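PDB 7KWD: alkaline phosphatase from Thermus thermophilus, which probably hydrolyses phosphate monoesters as a homodimeric metalloenzyme that holds zinc and magnesium ions. Local coordinates for residues His116-Ala129 / Met464-Met477. Sequence-based numbering, arbitrary orientation.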
ATOM      1  N   HIS A 116      14.087  18.126  18.576  1.00 22.09           N
ATOM      2  CA  HIS A 116      13.951  18.845  17.328  1.00 22.71           C
ATOM      3  C   HIS A 116      15.317  19.084  16.702  1.00 26.68           C
ATOM      4  O   HIS A 116      16.339  18.970  17.354  1.00 26.24           O
ATOM      5  CB  HIS A 116      13.228  20.178  17.547  1.00 26.91           C
ATOM      6  CG  HIS A 116      11.744  20.046  17.539  1.00 25.73           C
ATOM      7  ND1 HIS A 116      11.075  19.303  16.588  1.00 24.68           N
ATOM      8  CD2 HIS A 116      10.797  20.542  18.367  1.00 25.71           C
ATOM      9  CE1 HIS A 116       9.784  19.333  16.843  1.00 21.13           C
ATOM     10  NE2 HIS A 116       9.586  20.091  17.908  1.00 26.64           N
ATOM     11  N   ALA A 117      15.323  19.475  15.428  1.00 27.92           N
ATOM     12  CA  ALA A 117      16.594  19.645  14.728  1.00 27.61           C
ATOM     13  C   ALA A 117      17.483  20.710  15.366  1.00 30.81           C
ATOM     14  O   ALA A 117      18.678  20.771  15.065  1.00 26.72           O
ATOM     15  CB  ALA A 117      16.353  20.020  13.264  1.00 28.61           C
ATOM     16  N   ASP A 118      16.926  21.572  16.207  1.00 26.62           N
ATOM     17  CA  ASP A 118      17.695  22.618  16.856  1.00 27.57           C
ATOM     18  C   ASP A 118      18.140  22.197  18.241  1.00 32.05           C
ATOM     19  O   ASP A 118      18.685  23.014  18.974  1.00 28.70           O
ATOM     20  CB  ASP A 118      16.877  23.917  16.948  1.00 28.51           C
ATOM     21  CG  ASP A 118      15.668  23.780  17.852  1.00 30.61           C
ATOM     22  OD1 ASP A 118      15.443  22.667  18.394  1.00 29.92           O
ATOM     23  OD2 ASP A 118      14.932  24.782  18.040  1.00 33.39           O
ATOM     24  N   GLY A 119      17.863  20.957  18.641  1.00 27.38           N
ATOM     25  CA  GLY A 119      18.235  20.495  19.957  1.00 27.87           C
ATOM     26  C   GLY A 119      17.183  20.634  21.026  1.00 27.96           C
ATOM     27  O   GLY A 119      17.366  20.105  22.122  1.00 26.37           O
ATOM     28  N   THR A 120      16.073  21.302  20.755  1.00 27.23           N
ATOM     29  CA  THR A 120      14.998  21.388  21.737  1.00 29.84           C
ATOM     30  C   THR A 120      14.572  19.996  22.182  1.00 26.69           C
ATOM     31  O   THR A 120      14.166  19.187  21.343  1.00 31.28           O
ATOM     32  CB  THR A 120      13.790  22.105  21.143  1.00 25.72           C
ATOM     33  OG1 THR A 120      14.215  23.352  20.588  1.00 31.39           O
ATOM     34  CG2 THR A 120      12.763  22.319  22.204  1.00 27.36           C
ATOM     35  N   PRO A 121      14.685  19.642  23.456  1.00 30.75           N
ATOM     36  CA  PRO A 121      14.263  18.311  23.875  1.00 32.63           C
ATOM     37  C   PRO A 121      12.752  18.236  23.979  1.00 28.11           C
ATOM     38  O   PRO A 121      12.069  19.214  24.293  1.00 29.20           O
ATOM     39  CB  PRO A 121      14.928  18.125  25.251  1.00 28.76           C
ATOM     40  CG  PRO A 121      15.087  19.489  25.763  1.00 32.80           C
ATOM     41  CD  PRO A 121      15.455  20.320  24.527  1.00 31.32           C
ATOM     42  N   LEU A 122      12.244  17.046  23.691  1.00 23.06           N
ATOM     43  CA  LEU A 122      10.837  16.724  23.814  1.00 26.09           C
ATOM     44  C   LEU A 122      10.674  15.693  24.915  1.00 27.82           C
ATOM     45  O   LEU A 122      11.601  14.934  25.210  1.00 22.44           O
ATOM     46  CB  LEU A 122      10.291  16.181  22.498  1.00 26.34           C
ATOM     47  CG  LEU A 122      10.683  16.963  21.234  1.00 28.01           C
ATOM     48  CD1 LEU A 122      10.230  16.252  19.967  1.00 28.16           C
ATOM     49  CD2 LEU A 122      10.093  18.372  21.306  1.00 25.32           C
ATOM     50  N   LYS A 123       9.500  15.667  25.516  1.00 25.90           N
ATOM     51  CA  LYS A 123       9.227  14.676  26.545  1.00 24.38           C
ATOM     52  C   LYS A 123       8.425  13.562  25.922  1.00 24.63           C
ATOM     53  O   LYS A 123       7.271  13.796  25.523  1.00 22.49           O
ATOM     54  CB  LYS A 123       8.454  15.300  27.702  1.00 24.04           C
ATOM     55  CG  LYS A 123       8.279  14.392  28.913  1.00 27.73           C
ATOM     56  CD  LYS A 123       7.602  15.215  29.998  1.00 34.46           C
ATOM     57  CE  LYS A 123       7.233  14.412  31.214  1.00 46.15           C
ATOM     58  NZ  LYS A 123       6.555  15.303  32.219  1.00 49.02           N
ATOM     59  N   PRO A 124       8.970  12.359  25.790  1.00 20.10           N
ATOM     60  CA  PRO A 124       8.239  11.279  25.129  1.00 25.56           C
ATOM     61  C   PRO A 124       7.340  10.526  26.100  1.00 23.40           C
ATOM     62  O   PRO A 124       7.542  10.526  27.318  1.00 21.25           O
ATOM     63  CB  PRO A 124       9.365  10.364  24.611  1.00 22.96           C
ATOM     64  CG  PRO A 124      10.509  10.567  25.604  1.00 20.87           C
ATOM     65  CD  PRO A 124      10.312  11.923  26.260  1.00 24.70           C
ATOM     66  N   PHE A 125       6.370   9.828  25.513  1.00 21.09           N
ATOM     67  CA  PHE A 125       5.194   9.400  26.270  1.00 20.11           C
ATOM     68  C   PHE A 125       5.529   8.412  27.370  1.00 21.97           C
ATOM     69  O   PHE A 125       4.928   8.458  28.448  1.00 22.66           O
ATOM     70  CB  PHE A 125       4.129   8.799  25.332  1.00 20.59           C
ATOM     71  CG  PHE A 125       2.848   8.560  26.024  1.00 19.17           C
ATOM     72  CD1 PHE A 125       2.046   9.626  26.370  1.00 20.46           C
ATOM     73  CD2 PHE A 125       2.483   7.285  26.425  1.00 21.70           C
ATOM     74  CE1 PHE A 125       0.875   9.427  27.090  1.00 21.59           C
ATOM     75  CE2 PHE A 125       1.323   7.077  27.131  1.00 24.35           C
ATOM     76  CZ  PHE A 125       0.527   8.158  27.474  1.00 21.95           C
ATOM     77  N   PHE A 126       6.445   7.475  27.136  1.00 21.98           N
ATOM     78  CA  PHE A 126       6.672   6.510  28.217  1.00 20.02           C
ATOM     79  C   PHE A 126       7.430   7.154  29.388  1.00 25.61           C
ATOM     80  O   PHE A 126       7.349   6.671  30.529  1.00 22.06           O
ATOM     81  CB  PHE A 126       7.432   5.280  27.712  1.00 24.32           C
ATOM     82  CG  PHE A 126       6.574   4.283  26.976  1.00 19.45           C
ATOM     83  CD1 PHE A 126       5.265   4.589  26.610  1.00 25.05           C
ATOM     84  CD2 PHE A 126       7.066   3.024  26.686  1.00 26.72           C
ATOM     85  CE1 PHE A 126       4.462   3.640  25.953  1.00 21.99           C
ATOM     86  CE2 PHE A 126       6.274   2.074  26.004  1.00 21.08           C
ATOM     87  CZ  PHE A 126       4.980   2.384  25.647  1.00 24.89           C
ATOM     88  N   ALA A 127       8.176   8.229  29.134  1.00 23.20           N
ATOM     89  CA  ALA A 127       8.744   8.987  30.246  1.00 22.63           C
ATOM     90  C   ALA A 127       7.635   9.637  31.076  1.00 27.44           C
ATOM     91  O   ALA A 127       7.633   9.566  32.317  1.00 22.39           O
ATOM     92  CB  ALA A 127       9.743  10.007  29.695  1.00 25.41           C
ATOM     93  N   ALA A 128       6.645  10.226  30.408  1.00 24.64           N
ATOM     94  CA  ALA A 128       5.504  10.756  31.128  1.00 21.32           C
ATOM     95  C   ALA A 128       4.794   9.671  31.921  1.00 26.67           C
ATOM     96  O   ALA A 128       4.328   9.910  33.031  1.00 24.21           O
ATOM     97  CB  ALA A 128       4.513  11.394  30.157  1.00 24.27           C
ATOM     98  N   ALA A 129       4.673   8.474  31.339  1.00 26.61           N
ATOM     99  CA  ALA A 129       3.959   7.383  31.994  1.00 22.19           C
ATOM    100  C   ALA A 129       4.706   6.923  33.246  1.00 22.45           C
ATOM    101  O   ALA A 129       4.099   6.688  34.297  1.00 21.67           O
ATOM    102  CB  ALA A 129       3.802   6.212  31.014  1.00 21.78           C
ATOM    103  N   MET A 464      -2.761   7.779  22.928  1.00 22.73           N
ATOM    104  CA  MET A 464      -2.111   7.258  24.125  1.00 22.71           C
ATOM    105  C   MET A 464      -2.408   8.140  25.325  1.00 22.62           C
ATOM    106  O   MET A 464      -2.660   7.637  26.436  1.00 22.40           O
ATOM    107  CB  MET A 464      -0.609   7.148  23.914  1.00 21.81           C
ATOM    108  CG  MET A 464      -0.247   6.168  22.837  1.00 23.93           C
ATOM    109  SD  MET A 464       1.464   5.628  22.898  1.00 21.47           S
ATOM    110  CE  MET A 464       2.357   7.108  22.445  1.00 22.12           C
ATOM    111  N   GLY A 465      -2.372   9.455  25.128  1.00 26.89           N
ATOM    112  CA  GLY A 465      -2.594  10.359  26.248  1.00 23.19           C
ATOM    113  C   GLY A 465      -4.023  10.303  26.750  1.00 25.48           C
ATOM    114  O   GLY A 465      -4.262  10.342  27.953  1.00 20.89           O
ATOM    115  N   GLU A 466      -4.987  10.243  25.835  1.00 23.49           N
ATOM    116  CA  GLU A 466      -6.376  10.090  26.228  1.00 27.04           C
ATOM    117  C   GLU A 466      -6.566   8.810  27.005  1.00 25.27           C
ATOM    118  O   GLU A 466      -7.148   8.815  28.089  1.00 23.56           O
ATOM    119  CB  GLU A 466      -7.307  10.081  25.016  1.00 25.30           C
ATOM    120  CG  GLU A 466      -8.730   9.674  25.410  1.00 29.02           C
ATOM    121  CD  GLU A 466      -9.746   9.778  24.264  1.00 24.81           C
ATOM    122  OE1 GLU A 466      -9.334   9.854  23.070  1.00 24.61           O
ATOM    123  OE2 GLU A 466     -10.965   9.741  24.572  1.00 27.56           O
ATOM    124  N   ALA A 467      -6.068   7.690  26.457  1.00 26.26           N
ATOM    125  CA  ALA A 467      -6.301   6.398  27.097  1.00 23.67           C
ATOM    126  C   ALA A 467      -5.898   6.419  28.564  1.00 25.94           C
ATOM    127  O   ALA A 467      -6.583   5.829  29.401  1.00 24.12           O
ATOM    128  CB  ALA A 467      -5.528   5.276  26.380  1.00 25.45           C
ATOM    129  N   LEU A 468      -4.780   7.073  28.896  1.00 24.16           N
ATOM    130  CA  LEU A 468      -4.233   6.980  30.252  1.00 25.66           C
ATOM    131  C   LEU A 468      -4.409   8.248  31.077  1.00 23.01           C
ATOM    132  O   LEU A 468      -4.007   8.272  32.236  1.00 24.21           O
ATOM    133  CB  LEU A 468      -2.733   6.640  30.208  1.00 23.24           C
ATOM    134  CG  LEU A 468      -2.354   5.356  29.473  1.00 28.78           C
ATOM    135  CD1 LEU A 468      -0.843   5.140  29.553  1.00 25.56           C
ATOM    136  CD2 LEU A 468      -3.098   4.214  30.053  1.00 24.58           C
ATOM    137  N   GLY A 469      -5.001   9.295  30.520  1.00 25.50           N
ATOM    138  CA  GLY A 469      -5.110  10.539  31.249  1.00 26.34           C
ATOM    139  C   GLY A 469      -3.780  11.239  31.371  1.00 24.05           C
ATOM    140  O   GLY A 469      -3.496  11.860  32.408  1.00 25.35           O
ATOM    141  N   LEU A 470      -2.954  11.148  30.332  1.00 21.75           N
ATOM    142  CA  LEU A 470      -1.611  11.691  30.298  1.00 29.06           C
ATOM    143  C   LEU A 470      -1.441  12.583  29.087  1.00 29.27           C
ATOM    144  O   LEU A 470      -0.405  12.568  28.415  1.00 28.05           O
ATOM    145  CB  LEU A 470      -0.577  10.569  30.293  1.00 29.78           C
ATOM    146  CG  LEU A 470      -0.472   9.814  31.619  1.00 33.77           C
ATOM    147  CD1 LEU A 470       0.427   8.599  31.492  1.00 30.75           C
ATOM    148  CD2 LEU A 470       0.010  10.721  32.725  1.00 29.45           C
ATOM    149  N   ARG A 471      -2.461  13.379  28.785  1.00 25.26           N
ATOM    150  CA  ARG A 471      -2.285  14.417  27.777  1.00 25.52           C
ATOM    151  C   ARG A 471      -1.410  15.551  28.292  1.00 26.26           C
ATOM    152  O   ARG A 471      -1.643  16.097  29.373  1.00 26.95           O
ATOM    153  CB  ARG A 471      -3.628  14.984  27.352  1.00 22.09           C
ATOM    154  CG  ARG A 471      -4.592  13.943  26.746  1.00 26.93           C
ATOM    155  CD  ARG A 471      -5.757  14.747  26.205  1.00 33.49           C
ATOM    156  NE  ARG A 471      -7.011  14.035  25.947  1.00 33.46           N
ATOM    157  CZ  ARG A 471      -7.807  13.514  26.875  1.00 30.69           C
ATOM    158  NH1 ARG A 471      -7.503  13.553  28.195  1.00 32.01           N
ATOM    159  NH2 ARG A 471      -8.922  12.949  26.466  1.00 30.49           N
ATOM    160  N   TYR A 472      -0.416  15.905  27.488  1.00 25.63           N
ATOM    161  CA  TYR A 472       0.458  17.055  27.674  1.00 25.38           C
ATOM    162  C   TYR A 472       0.928  17.449  26.283  1.00 27.99           C
ATOM    163  O   TYR A 472       0.639  16.765  25.295  1.00 27.59           O
ATOM    164  CB  TYR A 472       1.624  16.727  28.593  1.00 26.99           C
ATOM    165  CG  TYR A 472       2.529  15.649  28.046  1.00 27.61           C
ATOM    166  CD1 TYR A 472       2.225  14.286  28.221  1.00 23.21           C
ATOM    167  CD2 TYR A 472       3.695  15.978  27.379  1.00 25.65           C
ATOM    168  CE1 TYR A 472       3.086  13.301  27.759  1.00 27.14           C
ATOM    169  CE2 TYR A 472       4.542  15.004  26.888  1.00 22.94           C
ATOM    170  CZ  TYR A 472       4.244  13.672  27.083  1.00 24.05           C
ATOM    171  OH  TYR A 472       5.094  12.699  26.579  1.00 21.35           O
ATOM    172  N   GLN A 473       1.663  18.533  26.187  1.00 32.22           N
ATOM    173  CA  GLN A 473       2.097  19.056  24.901  0.62 33.64           C
ATOM    174  C   GLN A 473       3.615  19.171  24.861  1.00 30.52           C
ATOM    175  O   GLN A 473       4.269  19.346  25.892  1.00 28.13           O
ATOM    176  CB  GLN A 473       1.468  20.420  24.611  0.62 35.61           C
ATOM    177  CG  GLN A 473       1.782  21.497  25.628  0.62 34.31           C
ATOM    178  CD  GLN A 473       1.220  22.846  25.202  0.62 34.80           C
ATOM    179  OE1 GLN A 473       0.068  23.160  25.500  0.62 35.82           O
ATOM    180  NE2 GLN A 473       2.022  23.641  24.492  0.62 26.45           N
ATOM    181  N   ASN A 474       4.161  19.034  23.652  1.00 27.31           N
ATOM    182  CA  ASN A 474       5.556  19.213  23.308  1.00 26.80           C
ATOM    183  C   ASN A 474       5.629  20.365  22.319  1.00 27.85           C
ATOM    184  O   ASN A 474       4.692  20.583  21.545  1.00 21.59           O
ATOM    185  CB  ASN A 474       6.161  17.949  22.677  1.00 24.75           C
ATOM    186  CG  ASN A 474       6.706  16.972  23.719  1.00 27.46           C
ATOM    187  OD1 ASN A 474       7.519  17.325  24.552  1.00 22.90           O
ATOM    188  ND2 ASN A 474       6.251  15.722  23.654  1.00 25.26           N
ATOM    189  N   PRO A 475       6.730  21.091  22.299  1.00 21.77           N
ATOM    190  CA  PRO A 475       6.831  22.192  21.342  1.00 25.87           C
ATOM    191  C   PRO A 475       6.900  21.727  19.899  1.00 29.30           C
ATOM    192  O   PRO A 475       7.342  20.616  19.576  1.00 27.60           O
ATOM    193  CB  PRO A 475       8.122  22.917  21.760  1.00 20.41           C
ATOM    194  CG  PRO A 475       8.937  21.851  22.504  1.00 28.68           C
ATOM    195  CD  PRO A 475       7.895  20.991  23.189  1.00 22.33           C
ATOM    196  N   VAL A 476       6.477  22.623  19.038  1.00 25.40           N
ATOM    197  CA  VAL A 476       6.375  22.439  17.605  1.00 27.24           C
ATOM    198  C   VAL A 476       7.461  23.237  16.906  1.00 31.94           C
ATOM    199  O   VAL A 476       7.937  24.253  17.411  1.00 27.01           O
ATOM    200  CB  VAL A 476       4.964  22.897  17.184  1.00 31.49           C
ATOM    201  CG1 VAL A 476       4.885  23.089  15.686  1.00 39.14           C
ATOM    202  CG2 VAL A 476       3.887  21.902  17.694  1.00 29.78           C
ATOM    203  N   MET A 477       7.853  22.760  15.728  1.00 26.82           N
ATOM    204  CA  MET A 477       8.729  23.464  14.796  1.00 27.44           C
ATOM    205  C   MET A 477       8.039  23.399  13.443  1.00 28.38           C
ATOM    206  O   MET A 477       7.452  22.369  13.093  1.00 28.71           O
ATOM    207  CB  MET A 477      10.141  22.825  14.735  1.00 30.57           C
ATOM    208  CG  MET A 477      11.064  23.250  13.570  1.00 27.96           C
ATOM    209  SD  MET A 477      12.756  22.527  13.656  1.00 25.73           S
ATOM    210  CE  MET A 477      13.186  22.876  15.365  1.00 28.88           C
TER
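Phe125 lies against Met464, whose CB stands over one face of the ring, 3.8 Å from the centroid. The bend of Met464 at chi3 (-69°) brings CE back to Phe125 CB, and SD lies obliquely to the ring, a Met-aromatic contact. Leu468 CD1 meets the ring's edge, and Leu470 CB approaches Phe125 CE1 at 3.7 Å. Tyr472 CE1 presses on Ala128 CB at 3.4 Å.

The short segments of helices 125-129 and 464-468 run nearly parallel, their axes 11.5 Å apart at an angle of 17°. Both pack on strand 40-46 of the alkaline phosphatase core, where Phe125 and Met464 touch Leu41. A Schellman motif at Gly469 ends helix 464-468 and releases the chain that runs alongside 116-124.

There the Asn474 amide grips the backbone of Lys123 twice: Lys123 N donates to Asn474 OD1 (2.8 Å), and Asn474 ND2 donates to Lys123 O (2.9 Å, nearly straight at 177°). Tyr472 OH reaches that same carbonyl oxygen from the opposite face of its plane, at 2.7 Å. Farther along, His116 NE2 donates within its ring plane to Pro475 O (2.8 Å), while Met477 CB covers one face of the imidazole.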